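Peptidoglycan-recognition protein LB (Drosophila melanogaster, PDB 7NSZ) hydrolyses the amide bond between N-acetylmuramoyl and L-alanine in bacterial peptidoglycan, using one zinc ion, and probably scavenges biologically active cell-wall fragments. Local coordinates at residues 43-48 against 118-123. The protein carries 1 engineered substitution. Sequence-based numbering, arbitrary orientation. Where two conformers were deposited one is given.
Sequences IHHSYM and DWRTEL. With ZN (zinc ion), chain B.
Tyr47 turns the CD1 edge of its ring to the carboxylate of Asp118, CD1 standing 3.8 Å from Asp118 OD1, with the two planes 68° apart. Beyond it, CE1 of Tyr47 sits over one face of the Arg120 guanidinium, 3.9 Å from Arg120 NH2; an aromatic side chain suits this exposed place, its CD1-CE1 edge bringing carbon against the ion pair. Arg120 grips Asp118 side-on: Arg120 NE meets Asp118 OD1 at 2.8 Å and Arg120 NH2 meets Asp118 OD2 at 2.7 Å, each on the syn lone pair and nearly in the guanidinium plane. The bend at chi3 (-59°) turns the arginine chain back to reach it. In this amidase fold, a mixed sheet flanked by helices, the loop after strand 110-115 thus meets the end of strand 38-45, where His44 ND1 binds zinc at 2.1 Å together with His154 and Cys162. Next to that ligand, His45 (chi1 74°) sends its ring to the loop; a histidine suits because its ND1 can accept the Trp119 backbone N-H, at 3.0 Å, almost straight and in the ring plane. Indole carbon CD1 of Trp119 packs on His45 CB at 3.6 Å, and the large, buried indole also reaches Val51, Pro124 and Leu167 of helix 165-171. An alanine in place of Asp118 would probably leave the Arg120 guanidinium without this two-bond grip and able to swing away from the Tyr47 ring.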
loop_
_atom_site.group_PDB
_atom_site.type_symbol
_atom_site.label_atom_id
_atom_site.label_comp_id
_atom_site.label_asym_id
_atom_site.label_seq_id
_atom_site.Cartn_x
_atom_site.Cartn_y
_atom_site.Cartn_z
ATOM N N ILE A 43 -2.502 -5.347 -0.821
ATOM C CA ILE A 43 -2.805 -4.644 0.439
ATOM C C ILE A 43 -1.942 -5.143 1.574
ATOM O O ILE A 43 -1.756 -6.369 1.731
ATOM C CB ILE A 43 -4.303 -4.779 0.811
ATOM C CG1 ILE A 43 -5.213 -4.314 -0.318
ATOM C CG2 ILE A 43 -4.603 -4.089 2.104
ATOM C CD1 ILE A 43 -5.022 -2.883 -0.748
ATOM N N HIS A 44 -1.434 -4.217 2.352
ATOM C CA HIS A 44 -0.581 -4.419 3.539
ATOM C C HIS A 44 -1.135 -3.682 4.727
ATOM O O HIS A 44 -1.869 -2.668 4.564
ATOM C CB HIS A 44 0.870 -3.921 3.253
ATOM C CG HIS A 44 1.474 -4.491 2.031
ATOM N ND1 HIS A 44 2.304 -5.605 2.141
ATOM C CD2 HIS A 44 1.509 -4.144 0.741
ATOM C CE1 HIS A 44 2.787 -5.907 0.985
ATOM N NE2 HIS A 44 2.321 -5.044 0.057
ATOM N N HIS A 45 -0.707 -4.093 5.933
ATOM C CA HIS A 45 -0.720 -3.237 7.117
ATOM C C HIS A 45 0.726 -2.939 7.497
ATOM O O HIS A 45 1.656 -3.625 7.040
ATOM C CB HIS A 45 -1.544 -3.750 8.318
ATOM C CG HIS A 45 -0.913 -4.875 9.062
ATOM N ND1 HIS A 45 -1.447 -5.230 10.284
ATOM C CD2 HIS A 45 0.068 -5.738 8.787
ATOM C CE1 HIS A 45 -0.761 -6.260 10.726
ATOM N NE2 HIS A 45 0.104 -6.629 9.847
ATOM N N SER A 46 0.922 -1.918 8.308
ATOM C CA SER A 46 2.303 -1.587 8.708
ATOM C C SER A 46 2.722 -2.385 9.942
ATOM O O SER A 46 3.936 -2.643 10.091
ATOM C CB SER A 46 2.510 -0.099 8.959
ATOM O OG SER A 46 1.671 0.393 9.994
ATOM N N TYR A 47 1.770 -2.718 10.802
ATOM C CA TYR A 47 1.940 -3.339 12.162
ATOM C C TYR A 47 2.541 -2.331 13.151
ATOM O O TYR A 47 1.887 -1.990 14.127
ATOM C CB TYR A 47 2.693 -4.671 12.083
ATOM C CG TYR A 47 2.928 -5.263 13.443
ATOM C CD1 TYR A 47 1.863 -5.676 14.230
ATOM C CD2 TYR A 47 4.184 -5.187 14.020
ATOM C CE1 TYR A 47 2.069 -6.096 15.535
ATOM C CE2 TYR A 47 4.410 -5.617 15.322
ATOM C CZ TYR A 47 3.337 -6.045 16.083
ATOM O OH TYR A 47 3.548 -6.498 17.359
ATOM N N MET A 48 3.757 -1.891 12.868
ATOM C CA MET A 48 4.419 -0.760 13.552
ATOM C C MET A 48 5.017 0.086 12.443
ATOM O O MET A 48 5.761 -0.438 11.616
ATOM C CB MET A 48 5.524 -1.242 14.506
ATOM C CG MET A 48 5.001 -2.156 15.618
ATOM S SD MET A 48 6.314 -2.773 16.738
ATOM C CE MET A 48 6.519 -1.347 17.801
ATOM N N ASP A 118 -1.903 -1.665 12.984
ATOM C CA ASP A 118 -1.985 -3.112 13.228
ATOM C C ASP A 118 -3.445 -3.524 13.038
ATOM O O ASP A 118 -4.251 -3.154 13.903
ATOM C CB ASP A 118 -1.467 -3.452 14.633
ATOM C CG ASP A 118 -1.686 -4.908 15.044
ATOM O OD1 ASP A 118 -1.943 -5.767 14.188
ATOM O OD2 ASP A 118 -1.487 -5.191 16.265
ATOM N N TRP A 119 -3.751 -4.264 11.986
ATOM C CA TRP A 119 -5.151 -4.622 11.618
ATOM C C TRP A 119 -5.381 -6.145 11.669
ATOM O O TRP A 119 -6.162 -6.721 10.935
ATOM C CB TRP A 119 -5.487 -3.973 10.282
ATOM C CG TRP A 119 -5.270 -2.479 10.279
ATOM C CD1 TRP A 119 -4.376 -1.782 9.499
ATOM C CD2 TRP A 119 -5.828 -1.506 11.174
ATOM N NE1 TRP A 119 -4.418 -0.461 9.786
ATOM C CE2 TRP A 119 -5.277 -0.247 10.835
ATOM C CE3 TRP A 119 -6.777 -1.565 12.204
ATOM C CZ2 TRP A 119 -5.615 0.923 11.469
ATOM C CZ3 TRP A 119 -7.101 -0.414 12.863
ATOM C CH2 TRP A 119 -6.558 0.816 12.495
ATOM N N ARG A 120 -4.662 -6.759 12.603
ATOM C CA ARG A 120 -4.877 -8.202 12.920
ATOM C C ARG A 120 -6.291 -8.462 13.437
ATOM O O ARG A 120 -6.873 -9.406 12.939
ATOM C CB ARG A 120 -3.812 -8.661 13.911
ATOM C CG ARG A 120 -2.473 -8.879 13.225
ATOM C CD ARG A 120 -1.436 -9.321 14.241
ATOM N NE ARG A 120 -1.299 -8.311 15.272
ATOM C CZ ARG A 120 -1.042 -8.539 16.560
ATOM N NH1 ARG A 120 -0.817 -9.767 16.994
ATOM N NH2 ARG A 120 -0.988 -7.531 17.410
ATOM N N THR A 121 -6.796 -7.651 14.344
ATOM C CA THR A 121 -8.129 -7.931 14.978
ATOM C C THR A 121 -9.072 -6.759 14.822
ATOM O O THR A 121 -10.269 -6.996 14.698
ATOM C CB THR A 121 -7.977 -8.342 16.449
ATOM O OG1 THR A 121 -7.325 -7.261 17.103
ATOM C CG2 THR A 121 -7.224 -9.644 16.584
ATOM N N GLU A 122 -8.577 -5.519 14.835
ATOM C CA GLU A 122 -9.427 -4.336 14.624
ATOM C C GLU A 122 -9.601 -4.047 13.130
ATOM O O GLU A 122 -8.647 -4.276 12.335
ATOM C CB GLU A 122 -8.792 -3.110 15.249
ATOM C CG GLU A 122 -9.057 -2.945 16.706
ATOM C CD GLU A 122 -10.523 -3.106 17.048
ATOM O OE1 GLU A 122 -10.821 -4.134 17.683
ATOM O OE2 GLU A 122 -11.346 -2.258 16.632
ATOM N N LEU A 123 -10.775 -3.583 12.779
ATOM C CA LEU A 123 -11.099 -3.103 11.411
ATOM C C LEU A 123 -10.601 -1.668 11.304
ATOM O O LEU A 123 -10.930 -0.837 12.141
ATOM C CB LEU A 123 -12.610 -3.174 11.163
ATOM C CG LEU A 123 -13.040 -2.792 9.763
ATOM C CD1 LEU A 123 -12.528 -3.836 8.785
ATOM C CD2 LEU A 123 -14.548 -2.661 9.694
HETATM ZN ZN ZN B . 2.715 -6.685 3.860
#